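Local structure of transcriptional regulator ComR (Streptococcus vestibularis F0396, 6HU8) at residues A[147-152]-A[185-190]; A[194-199]-A[204-209]; A[276-279]-A[285-288]. The protein probably binds DNA as a competence regulator of the RNPP family, joining a helix-turn-helix domain to a TPR domain and acting in the ComRS pheromone signalling system. All blocks are in the same frame, centred on the assembly; numbering follows the deposited sequence.

All three contacts lie within the tetratricopeptide region of one ComR chain, crystallised without its peptide. They follow one another along the sequence. Interaction 1 packs helix 139-152 against helix 181-192. Interaction 2 takes up the chain just after that helix, where the loop 194-199 folds onto helix 200-219; the two centres are about 16 Å apart. Q194 ties them together, since its side-chain NE2 bonds to the R190 carbonyl. Interaction 3 joins 276-279 to 285-288, farther out. Its centre lies about 23 Å from that of interaction 2 and about 34 Å from that of interaction 1, and it touches neither.

Interaction 1. Residues A[147-152]-A[185-190]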
ATOM      1  N   ASP A 147      -3.558  13.019  -3.678  1.00 34.28           N
ATOM      2  CA  ASP A 147      -4.999  13.100  -3.461  1.00 34.70           C
ATOM      3  C   ASP A 147      -5.576  11.768  -2.986  1.00 32.08           C
ATOM      4  O   ASP A 147      -6.459  11.745  -2.124  1.00 32.52           O
ATOM      5  CB  ASP A 147      -5.715  13.606  -4.725  1.00 34.85           C
ATOM      6  CG  ASP A 147      -5.574  15.120  -4.901  1.00 38.12           C
ATOM      7  OD1 ASP A 147      -5.024  15.770  -3.978  1.00 34.37           O
ATOM      8  OD2 ASP A 147      -6.026  15.663  -5.934  1.00 37.15           O
ATOM      9  N   LEU A 148      -5.080  10.653  -3.516  1.00 32.75           N
ATOM     10  CA  LEU A 148      -5.531   9.343  -3.018  1.00 35.37           C
ATOM     11  C   LEU A 148      -5.173   9.153  -1.530  1.00 37.88           C
ATOM     12  O   LEU A 148      -5.967   8.596  -0.774  1.00 37.24           O
ATOM     13  CB  LEU A 148      -4.952   8.207  -3.873  1.00 32.98           C
ATOM     14  CG  LEU A 148      -5.575   8.190  -5.277  1.00 37.33           C
ATOM     15  CD1 LEU A 148      -4.826   7.269  -6.240  1.00 35.23           C
ATOM     16  CD2 LEU A 148      -7.038   7.772  -5.201  1.00 34.65           C
ATOM     17  N   PHE A 149      -4.008   9.641  -1.096  1.00 34.02           N
ATOM     18  CA  PHE A 149      -3.658   9.552   0.321  1.00 34.76           C
ATOM     19  C   PHE A 149      -4.552  10.441   1.185  1.00 38.49           C
ATOM     20  O   PHE A 149      -4.934  10.024   2.276  1.00 36.81           O
ATOM     21  CB  PHE A 149      -2.193   9.920   0.569  1.00 35.96           C
ATOM     22  CG  PHE A 149      -1.763   9.740   2.005  1.00 38.45           C
ATOM     23  CD1 PHE A 149      -1.961   8.524   2.654  1.00 39.97           C
ATOM     24  CD2 PHE A 149      -1.155  10.780   2.701  1.00 39.88           C
ATOM     25  CE1 PHE A 149      -1.577   8.350   3.987  1.00 42.52           C
ATOM     26  CE2 PHE A 149      -0.760  10.623   4.026  1.00 41.84           C
ATOM     27  CZ  PHE A 149      -0.970   9.408   4.675  1.00 43.16           C
ATOM     28  N   GLU A 150      -4.880  11.655   0.717  1.00 37.13           N
ATOM     29  CA  GLU A 150      -5.851  12.506   1.430  1.00 38.45           C
ATOM     30  C   GLU A 150      -7.166  11.761   1.637  1.00 38.58           C
ATOM     31  O   GLU A 150      -7.823  11.913   2.656  1.00 38.65           O
ATOM     32  CB  GLU A 150      -6.149  13.798   0.673  1.00 37.68           C
ATOM     33  CG  GLU A 150      -5.226  14.941   0.941  1.00 48.89           C
ATOM     34  CD  GLU A 150      -5.158  15.310   2.413  1.00 47.71           C
ATOM     35  OE1 GLU A 150      -6.215  15.440   3.074  1.00 49.06           O
ATOM     36  OE2 GLU A 150      -4.026  15.444   2.913  1.00 59.00           O
ATOM     37  N   GLN A 151      -7.561  10.976   0.642  1.00 37.13           N
ATOM     38  CA  GLN A 151      -8.815  10.250   0.728  1.00 35.99           C
ATOM     39  C   GLN A 151      -8.669   9.078   1.709  1.00 38.15           C
ATOM     40  O   GLN A 151      -9.598   8.755   2.450  1.00 37.85           O
ATOM     41  CB  GLN A 151      -9.251   9.795  -0.671  1.00 37.00           C
ATOM     42  CG  GLN A 151      -9.819  10.982  -1.460  1.00 37.40           C
ATOM     43  CD  GLN A 151      -9.979  10.735  -2.951  1.00 32.90           C
ATOM     44  OE1 GLN A 151      -9.414   9.807  -3.513  1.00 35.24           O
ATOM     45  NE2 GLN A 151     -10.751  11.593  -3.599  1.00 37.08           N
ATOM     46  N   VAL A 152      -7.487   8.478   1.766  1.00 40.50           N
ATOM     47  CA  VAL A 152      -7.294   7.340   2.669  1.00 42.96           C
ATOM     48  C   VAL A 152      -7.367   7.812   4.130  1.00 44.10           C
ATOM     49  O   VAL A 152      -7.888   7.099   4.997  1.00 45.84           O
ATOM     50  CB  VAL A 152      -5.953   6.616   2.389  1.00 43.52           C
ATOM     51  CG1 VAL A 152      -5.503   5.786   3.592  1.00 44.85           C
ATOM     52  CG2 VAL A 152      -6.082   5.758   1.145  1.00 40.19           C
ATOM     53  N   ASP A 185       0.121   8.868  13.599  1.00 46.99           N
ATOM     54  CA  ASP A 185      -0.641   8.167  14.626  1.00 48.05           C
ATOM     55  C   ASP A 185      -2.041   7.796  14.139  1.00 47.39           C
ATOM     56  O   ASP A 185      -2.561   6.738  14.486  1.00 46.81           O
ATOM     57  CB  ASP A 185      -0.744   9.003  15.911  1.00 53.55           C
ATOM     58  CG  ASP A 185       0.601   9.191  16.604  1.00 54.17           C
ATOM     59  OD1 ASP A 185       1.597   8.581  16.167  1.00 52.48           O
ATOM     60  OD2 ASP A 185       0.663   9.951  17.596  1.00 59.64           O
ATOM     61  N   ARG A 186      -2.660   8.662  13.342  1.00 48.93           N
ATOM     62  CA  ARG A 186      -3.982   8.350  12.816  1.00 49.83           C
ATOM     63  C   ARG A 186      -3.914   7.147  11.885  1.00 47.08           C
ATOM     64  O   ARG A 186      -4.749   6.246  11.954  1.00 47.13           O
ATOM     65  CB  ARG A 186      -4.583   9.540  12.069  1.00 53.89           C
ATOM     66  CG  ARG A 186      -5.996   9.276  11.542  1.00 56.24           C
ATOM     67  CD  ARG A 186      -6.190   9.779  10.106  1.00 63.84           C
ATOM     68  NE  ARG A 186      -5.461  11.023   9.848  1.00 67.30           N
ATOM     69  CZ  ARG A 186      -5.968  12.248  10.002  1.00 70.12           C
ATOM     70  NH1 ARG A 186      -5.222  13.316   9.733  1.00 61.92           N
ATOM     71  NH2 ARG A 186      -7.221  12.407  10.420  1.00 71.68           N
ATOM     72  N   ILE A 187      -2.916   7.137  11.009  1.00 44.99           N
ATOM     73  CA  ILE A 187      -2.784   6.034  10.059  1.00 43.99           C
ATOM     74  C   ILE A 187      -2.474   4.724  10.789  1.00 43.65           C
ATOM     75  O   ILE A 187      -3.150   3.707  10.574  1.00 43.67           O
ATOM     76  CB  ILE A 187      -1.694   6.335   9.005  1.00 44.10           C
ATOM     77  CG1 ILE A 187      -2.175   7.421   8.033  1.00 46.17           C
ATOM     78  CG2 ILE A 187      -1.335   5.094   8.230  1.00 40.05           C
ATOM     79  CD1 ILE A 187      -3.430   7.038   7.282  1.00 48.65           C
ATOM     80  N   VAL A 188      -1.471   4.756  11.672  1.00 45.13           N
ATOM     81  CA  VAL A 188      -1.091   3.572  12.443  1.00 43.53           C
ATOM     82  C   VAL A 188      -2.296   3.017  13.179  1.00 43.87           C
ATOM     83  O   VAL A 188      -2.561   1.819  13.127  1.00 43.76           O
ATOM     84  CB  VAL A 188       0.037   3.869  13.470  1.00 40.84           C
ATOM     85  CG1 VAL A 188       0.289   2.655  14.353  1.00 36.15           C
ATOM     86  CG2 VAL A 188       1.312   4.278  12.755  1.00 38.16           C
ATOM     87  N   ASP A 189      -3.039   3.900  13.845  1.00 44.64           N
ATOM     88  CA  ASP A 189      -4.174   3.467  14.647  1.00 45.33           C
ATOM     89  C   ASP A 189      -5.238   2.776  13.793  1.00 48.20           C
ATOM     90  O   ASP A 189      -5.847   1.788  14.213  1.00 48.30           O
ATOM     91  CB  ASP A 189      -4.781   4.656  15.400  1.00 47.92           C
ATOM     92  CG  ASP A 189      -6.088   4.299  16.088  1.00 58.07           C
ATOM     93  OD1 ASP A 189      -6.044   3.581  17.109  1.00 59.15           O
ATOM     94  OD2 ASP A 189      -7.165   4.718  15.595  1.00 64.81           O
ATOM     95  N   ARG A 190      -5.451   3.286  12.587  1.00 44.58           N
ATOM     96  CA  ARG A 190      -6.472   2.716  11.721  1.00 48.28           C
ATOM     97  C   ARG A 190      -5.970   1.421  11.088  1.00 44.60           C
ATOM     98  O   ARG A 190      -6.739   0.480  10.891  1.00 45.69           O
ATOM     99  CB  ARG A 190      -6.896   3.726  10.648  1.00 49.96           C
ATOM    100  CG  ARG A 190      -8.194   3.355   9.970  1.00 54.54           C
ATOM    101  CD  ARG A 190      -9.299   3.163  11.007  1.00 59.34           C
ATOM    102  NE  ARG A 190      -9.775   4.441  11.540  1.00 64.43           N
ATOM    103  CZ  ARG A 190     -10.607   4.558  12.573  1.00 68.82           C
ATOM    104  NH1 ARG A 190     -11.058   3.471  13.194  1.00 59.73           N
ATOM    105  NH2 ARG A 190     -10.990   5.766  12.985  1.00 70.09           N
TER
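I187 and F149 reach toward each other from opposite directions, across the gap between helix 181-192 and helix 139-152. The I187 side chain leaves its helix pointing at the other segment. The methyl I187 CD1 meets the ring of F149 obliquely, 4.0 Å from F149 CE1. The same ring is also touched one carbon further back, where I187 CG1 lies 4.1 Å from F149 CZ. The outer end of the phenyl ring therefore does the touching. F149 starts out across the line to the partner helix rather than along it. Its CG stands anti to the backbone N (chi1 -176°), and the ring extends far enough for CE1 and CZ to reach the isoleucine.

V152, three residues on and about one turn along the helix, adds a second, looser touch. The methyl V152 CG1 is 4.4 Å from I187 CD1. The isoleucine methyl is thus met by both an aromatic ring and a branched aliphatic side chain. The backbones stay well apart, with the CA atoms of V152 and I187 8.8 Å from each other.

Helix 160-173 completes the packing. I187 rests on its I166 and F170, V152 touches I166 and D162, and the ring of F149 stacks with Y169. At the other side of helix 139-152, D147 forms a salt bridge to R35, and Q151 bonds to G29, Q36 and K51. Through these bonds helix 139-152 also contacts the helix-turn-helix region.

No hydrogen bond or charge pair crosses between 147-152 and 185-190. All three touching residues are buried, and only about 100 Å² is covered between the segments. The direct join rests on dispersion and exclusion of water, while the polar bonds of helix 139-152 face other partners.

Interaction 2. Residues A[194-199]-A[204-209]; sequences QNIPTD and IALFND
The chain 194-199 runs as an irregular loop beside helix 200-219, and the nearest CA atoms across the contact are those of Q194 and L206, 8.6 Å apart. L206 carries the contact from the helix. Its CB points at the loop, and its two methyls go to different residues. L206 CD1 lies 4.4 Å from Q194 CB. L206 CD2 lies 4.4 Å from I196 CG1. The leucine fork thus spans two loop positions. L206 CG stands anti to the backbone N, chi1 175°, which carries the fork out toward the loop.

Q194 offers L206 the base of its side chain, while the amide turns away. The NE2 group bonds to the carbonyls of R190 and K156, and OE1 accepts from the backbone N of F158. Three bonds thus fix the amide group. I196 also rests on K232 and A235 of helix 226-240, and L206 on L163 of helix 160-173.

No hydrogen bond joins the two segments, and the side chains meet through apolar groups. D199 ends the loop at the N-cap of helix 200-219, where its OD1 makes a weak bond to the backbone N of Y202. The loop connects helices 181-192 and 200-219. It is a helix-loop-helix connection within the ComR tetratricopeptide region, consistent with the all-helical build of a TPR domain.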
ATOM      1  N   GLN A 194      -7.725  -2.831  11.407  1.00 52.09           N
ATOM      2  CA  GLN A 194      -8.263  -3.514  10.231  1.00 47.60           C
ATOM      3  C   GLN A 194      -8.579  -4.964  10.548  1.00 53.21           C
ATOM      4  O   GLN A 194      -7.796  -5.661  11.213  1.00 47.60           O
ATOM      5  CB  GLN A 194      -7.286  -3.430   9.050  1.00 43.31           C
ATOM      6  CG  GLN A 194      -7.055  -2.006   8.544  1.00 44.90           C
ATOM      7  CD  GLN A 194      -8.352  -1.295   8.201  1.00 47.16           C
ATOM      8  OE1 GLN A 194      -9.077  -1.713   7.301  1.00 44.84           O
ATOM      9  NE2 GLN A 194      -8.654  -0.222   8.925  1.00 45.38           N
ATOM     10  N   ASN A 195      -9.738  -5.416  10.086  1.00 46.32           N
ATOM     11  CA  ASN A 195     -10.064  -6.824  10.175  1.00 52.86           C
ATOM     12  C   ASN A 195      -9.020  -7.615   9.404  1.00 52.65           C
ATOM     13  O   ASN A 195      -8.454  -7.111   8.435  1.00 49.87           O
ATOM     14  CB  ASN A 195     -11.468  -7.108   9.632  1.00 53.00           C
ATOM     15  CG  ASN A 195     -11.765  -8.601   9.552  1.00 59.57           C
ATOM     16  OD1 ASN A 195     -11.762  -9.305  10.568  1.00 63.14           O
ATOM     17  ND2 ASN A 195     -12.004  -9.095   8.339  1.00 62.66           N
ATOM     18  N   ILE A 196      -8.747  -8.839   9.846  1.00 50.98           N
ATOM     19  CA  ILE A 196      -7.834  -9.716   9.137  1.00 47.69           C
ATOM     20  C   ILE A 196      -8.655 -10.795   8.424  1.00 52.85           C
ATOM     21  O   ILE A 196      -9.213 -11.677   9.067  1.00 53.15           O
ATOM     22  CB  ILE A 196      -6.797 -10.352  10.092  1.00 47.30           C
ATOM     23  CG1 ILE A 196      -6.114  -9.268  10.934  1.00 49.51           C
ATOM     24  CG2 ILE A 196      -5.775 -11.162   9.307  1.00 46.75           C
ATOM     25  CD1 ILE A 196      -5.080  -9.807  11.920  1.00 46.95           C
ATOM     26  N   PRO A 197      -8.746 -10.713   7.086  1.00 53.68           N
ATOM     27  CA  PRO A 197      -9.591 -11.604   6.287  1.00 52.10           C
ATOM     28  C   PRO A 197      -8.870 -12.847   5.787  1.00 53.72           C
ATOM     29  O   PRO A 197      -7.661 -12.974   5.985  1.00 53.60           O
ATOM     30  CB  PRO A 197      -9.976 -10.719   5.101  1.00 55.01           C
ATOM     31  CG  PRO A 197      -8.727  -9.902   4.874  1.00 51.62           C
ATOM     32  CD  PRO A 197      -8.126  -9.664   6.254  1.00 49.60           C
ATOM     33  N   THR A 198      -9.613 -13.742   5.140  1.00 51.99           N
ATOM     34  CA  THR A 198      -9.034 -14.852   4.384  1.00 57.39           C
ATOM     35  C   THR A 198      -8.746 -14.360   2.968  1.00 56.79           C
ATOM     36  O   THR A 198      -9.594 -14.438   2.067  1.00 58.20           O
ATOM     37  CB  THR A 198      -9.970 -16.091   4.360  1.00 56.72           C
ATOM     38  OG1 THR A 198      -9.925 -16.738   5.639  1.00 64.55           O
ATOM     39  CG2 THR A 198      -9.528 -17.106   3.310  1.00 62.59           C
ATOM     40  N   ASP A 199      -7.542 -13.824   2.796  1.00 51.45           N
ATOM     41  CA  ASP A 199      -7.125 -13.167   1.565  1.00 49.00           C
ATOM     42  C   ASP A 199      -5.658 -12.837   1.712  1.00 47.96           C
ATOM     43  O   ASP A 199      -5.287 -11.830   2.343  1.00 47.06           O
ATOM     44  CB  ASP A 199      -7.955 -11.910   1.302  1.00 48.81           C
ATOM     45  CG  ASP A 199      -7.522 -11.153   0.049  1.00 49.80           C
ATOM     46  OD1 ASP A 199      -6.668 -11.642  -0.717  1.00 54.74           O
ATOM     47  OD2 ASP A 199      -8.069 -10.059  -0.180  1.00 50.37           O
ATOM     48  N   ILE A 204      -0.819  -9.788   2.850  1.00 38.55           N
ATOM     49  CA  ILE A 204       0.576  -9.463   2.565  1.00 41.66           C
ATOM     50  C   ILE A 204       0.779  -7.939   2.543  1.00 42.40           C
ATOM     51  O   ILE A 204       1.765  -7.438   3.082  1.00 39.50           O
ATOM     52  CB  ILE A 204       1.039 -10.086   1.248  1.00 43.21           C
ATOM     53  CG1 ILE A 204       1.165 -11.601   1.442  1.00 49.80           C
ATOM     54  CG2 ILE A 204       2.380  -9.546   0.850  1.00 42.71           C
ATOM     55  CD1 ILE A 204       1.847 -12.336   0.307  1.00 52.42           C
ATOM     56  N   ALA A 205      -0.151  -7.205   1.933  1.00 37.93           N
ATOM     57  CA  ALA A 205      -0.057  -5.750   1.921  1.00 38.91           C
ATOM     58  C   ALA A 205      -0.177  -5.228   3.337  1.00 38.08           C
ATOM     59  O   ALA A 205       0.555  -4.327   3.738  1.00 36.78           O
ATOM     60  CB  ALA A 205      -1.136  -5.127   1.013  1.00 31.52           C
ATOM     61  N   LEU A 206      -1.100  -5.792   4.103  1.00 36.47           N
ATOM     62  CA  LEU A 206      -1.275  -5.357   5.488  1.00 38.46           C
ATOM     63  C   LEU A 206      -0.044  -5.704   6.333  1.00 42.71           C
ATOM     64  O   LEU A 206       0.418  -4.901   7.171  1.00 36.38           O
ATOM     65  CB  LEU A 206      -2.537  -5.991   6.081  1.00 38.40           C
ATOM     66  CG  LEU A 206      -2.812  -5.738   7.564  1.00 43.68           C
ATOM     67  CD1 LEU A 206      -3.143  -4.274   7.817  1.00 44.53           C
ATOM     68  CD2 LEU A 206      -3.913  -6.662   8.096  1.00 44.46           C
ATOM     69  N   PHE A 207       0.500  -6.897   6.105  1.00 39.12           N
ATOM     70  CA  PHE A 207       1.684  -7.314   6.833  1.00 38.81           C
ATOM     71  C   PHE A 207       2.847  -6.354   6.556  1.00 38.89           C
ATOM     72  O   PHE A 207       3.557  -5.941   7.474  1.00 41.96           O
ATOM     73  CB  PHE A 207       2.077  -8.746   6.462  1.00 41.37           C
ATOM     74  CG  PHE A 207       3.273  -9.247   7.210  1.00 36.61           C
ATOM     75  CD1 PHE A 207       3.126  -9.806   8.464  1.00 39.50           C
ATOM     76  CD2 PHE A 207       4.546  -9.135   6.670  1.00 37.53           C
ATOM     77  CE1 PHE A 207       4.236 -10.260   9.178  1.00 42.44           C
ATOM     78  CE2 PHE A 207       5.655  -9.573   7.370  1.00 38.55           C
ATOM     79  CZ  PHE A 207       5.504 -10.132   8.629  1.00 43.18           C
ATOM     80  N   ASN A 208       3.036  -5.993   5.291  1.00 38.13           N
ATOM     81  CA  ASN A 208       4.142  -5.118   4.918  1.00 39.84           C
ATOM     82  C   ASN A 208       3.972  -3.695   5.468  1.00 40.49           C
ATOM     83  O   ASN A 208       4.951  -3.027   5.805  1.00 38.27           O
ATOM     84  CB  ASN A 208       4.285  -5.094   3.394  1.00 39.49           C
ATOM     85  CG  ASN A 208       4.934  -6.353   2.861  1.00 44.49           C
ATOM     86  OD1 ASN A 208       5.740  -6.976   3.554  1.00 45.54           O
ATOM     87  ND2 ASN A 208       4.591  -6.739   1.633  1.00 42.42           N
ATOM     88  N   ASP A 209       2.729  -3.230   5.556  1.00 37.28           N
ATOM     89  CA  ASP A 209       2.472  -1.953   6.216  1.00 37.06           C
ATOM     90  C   ASP A 209       2.779  -2.029   7.706  1.00 37.75           C
ATOM     91  O   ASP A 209       3.323  -1.102   8.281  1.00 37.86           O
ATOM     92  CB  ASP A 209       1.027  -1.528   6.028  1.00 34.24           C
ATOM     93  CG  ASP A 209       0.781  -0.917   4.673  1.00 39.00           C
ATOM     94  OD1 ASP A 209       1.728  -0.868   3.862  1.00 38.57           O
ATOM     95  OD2 ASP A 209      -0.357  -0.491   4.432  1.00 38.31           O
TER

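Interaction 3. Residues A[276-279]-A[285-288]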
ATOM      1  N   MET A 276      15.087 -19.890  15.422  1.00 32.51           N
ATOM      2  CA  MET A 276      14.278 -21.105  15.446  1.00 37.59           C
ATOM      3  C   MET A 276      13.274 -21.156  14.300  1.00 35.92           C
ATOM      4  O   MET A 276      13.214 -22.162  13.577  1.00 36.49           O
ATOM      5  CB  MET A 276      13.555 -21.241  16.796  1.00 37.01           C
ATOM      6  CG  MET A 276      14.451 -21.813  17.896  1.00 38.39           C
ATOM      7  SD  MET A 276      13.682 -21.883  19.534  1.00 47.03           S
ATOM      8  CE  MET A 276      12.574 -23.268  19.408  1.00 52.39           C
ATOM      9  N   PHE A 277      12.492 -20.088  14.106  1.00 35.00           N
ATOM     10  CA  PHE A 277      11.486 -20.123  13.044  1.00 35.92           C
ATOM     11  C   PHE A 277      12.137 -20.105  11.670  1.00 39.30           C
ATOM     12  O   PHE A 277      11.657 -20.753  10.741  1.00 38.64           O
ATOM     13  CB  PHE A 277      10.488 -18.987  13.189  1.00 33.93           C
ATOM     14  CG  PHE A 277       9.496 -19.214  14.291  1.00 38.71           C
ATOM     15  CD1 PHE A 277       8.781 -20.396  14.351  1.00 37.56           C
ATOM     16  CD2 PHE A 277       9.300 -18.263  15.287  1.00 41.29           C
ATOM     17  CE1 PHE A 277       7.868 -20.621  15.374  1.00 40.51           C
ATOM     18  CE2 PHE A 277       8.392 -18.483  16.307  1.00 40.99           C
ATOM     19  CZ  PHE A 277       7.671 -19.670  16.347  1.00 39.37           C
ATOM     20  N   ALA A 278      13.268 -19.426  11.552  1.00 33.99           N
ATOM     21  CA  ALA A 278      14.020 -19.478  10.297  1.00 35.71           C
ATOM     22  C   ALA A 278      14.564 -20.880   9.973  1.00 41.62           C
ATOM     23  O   ALA A 278      14.647 -21.259   8.798  1.00 39.96           O
ATOM     24  CB  ALA A 278      15.173 -18.485  10.345  1.00 35.03           C
ATOM     25  N   SER A 279      14.938 -21.637  11.011  1.00 32.53           N
ATOM     26  CA  SER A 279      15.723 -22.859  10.828  1.00 38.82           C
ATOM     27  C   SER A 279      14.930 -23.975  10.143  1.00 39.96           C
ATOM     28  O   SER A 279      15.515 -24.864   9.521  1.00 39.52           O
ATOM     29  CB  SER A 279      16.273 -23.355  12.174  1.00 35.12           C
ATOM     30  OG  SER A 279      15.248 -23.866  13.033  1.00 35.03           O
ATOM     31  N   VAL A 285      18.935 -19.201   3.985  1.00 46.26           N
ATOM     32  CA  VAL A 285      19.340 -17.812   3.789  1.00 46.72           C
ATOM     33  C   VAL A 285      18.865 -16.948   4.960  1.00 40.70           C
ATOM     34  O   VAL A 285      19.659 -16.269   5.600  1.00 38.85           O
ATOM     35  CB  VAL A 285      18.787 -17.249   2.450  1.00 48.81           C
ATOM     36  CG1 VAL A 285      19.010 -15.750   2.355  1.00 42.64           C
ATOM     37  CG2 VAL A 285      19.423 -17.982   1.258  1.00 50.66           C
ATOM     38  N   LEU A 286      17.572 -16.998   5.257  1.00 38.44           N
ATOM     39  CA  LEU A 286      17.017 -16.191   6.349  1.00 37.46           C
ATOM     40  C   LEU A 286      17.622 -16.553   7.720  1.00 40.49           C
ATOM     41  O   LEU A 286      17.855 -15.683   8.578  1.00 34.60           O
ATOM     42  CB  LEU A 286      15.502 -16.370   6.358  1.00 35.92           C
ATOM     43  CG  LEU A 286      14.662 -15.452   7.229  1.00 47.60           C
ATOM     44  CD1 LEU A 286      15.109 -14.004   7.034  1.00 47.12           C
ATOM     45  CD2 LEU A 286      13.198 -15.623   6.844  1.00 49.70           C
ATOM     46  N   GLU A 287      17.881 -17.840   7.945  1.00 34.78           N
ATOM     47  CA  GLU A 287      18.528 -18.251   9.203  1.00 33.49           C
ATOM     48  C   GLU A 287      19.934 -17.694   9.347  1.00 33.36           C
ATOM     49  O   GLU A 287      20.318 -17.224  10.422  1.00 37.31           O
ATOM     50  CB  GLU A 287      18.579 -19.773   9.316  1.00 34.61           C
ATOM     51  CG  GLU A 287      19.301 -20.244  10.575  1.00 33.36           C
ATOM     52  CD  GLU A 287      19.355 -21.759  10.684  1.00 37.20           C
ATOM     53  OE1 GLU A 287      18.857 -22.446   9.758  1.00 39.22           O
ATOM     54  OE2 GLU A 287      19.890 -22.247  11.702  1.00 39.45           O
ATOM     55  N   GLU A 288      20.717 -17.762   8.277  1.00 33.69           N
ATOM     56  CA  GLU A 288      22.053 -17.178   8.294  1.00 38.09           C
ATOM     57  C   GLU A 288      21.966 -15.664   8.519  1.00 34.82           C
ATOM     58  O   GLU A 288      22.695 -15.116   9.336  1.00 39.00           O
ATOM     59  CB  GLU A 288      22.795 -17.463   6.987  1.00 44.45           C
ATOM     60  CG  GLU A 288      23.069 -18.942   6.727  1.00 49.77           C
ATOM     61  CD  GLU A 288      23.280 -19.251   5.244  1.00 54.69           C
ATOM     62  OE1 GLU A 288      23.387 -18.296   4.423  1.00 54.45           O
ATOM     63  OE2 GLU A 288      23.323 -20.455   4.897  1.00 60.03           O
TER
HETATM   64  O   HOH W   1      15.991 -19.839   6.665  1.00 37.19           O
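A helix-loop-helix turn brings the last part of helix 264-279 beside the first turn of helix 285-296. A278 packs directly against the backbone of the second helix. The methyl A278 CB lies 3.6 Å from E287 CA. A278 CB is also 3.8 Å from E287 CB and 4.4 Å from L286 CG. The small alanine lets the backbones come close, with CA atoms of A278 and E287 4.8 Å apart.

This is the last helix pair of the tetratricopeptide region. A water bridges the two backbones here: it donates to A278 O (2.9 Å) and accepts from E287 N (3.0 Å). It thereby serves a carbonyl late in one helix and an amide early in the next.

E287 stretches out past S279. Its chain is extended beyond CG, and E287 OE1 lies 3.3 Å from S279 CA in a contact that is not a hydrogen bond. OE2 instead forms a salt bridge with R291. The S279 hydroxyl turns back to its own helix, where S279 OG donates to M276 O at 2.7 Å. S279 N reaches that oxygen from the same face of the carbonyl plane. P247 of helix 246-261 touches both A278 and L286.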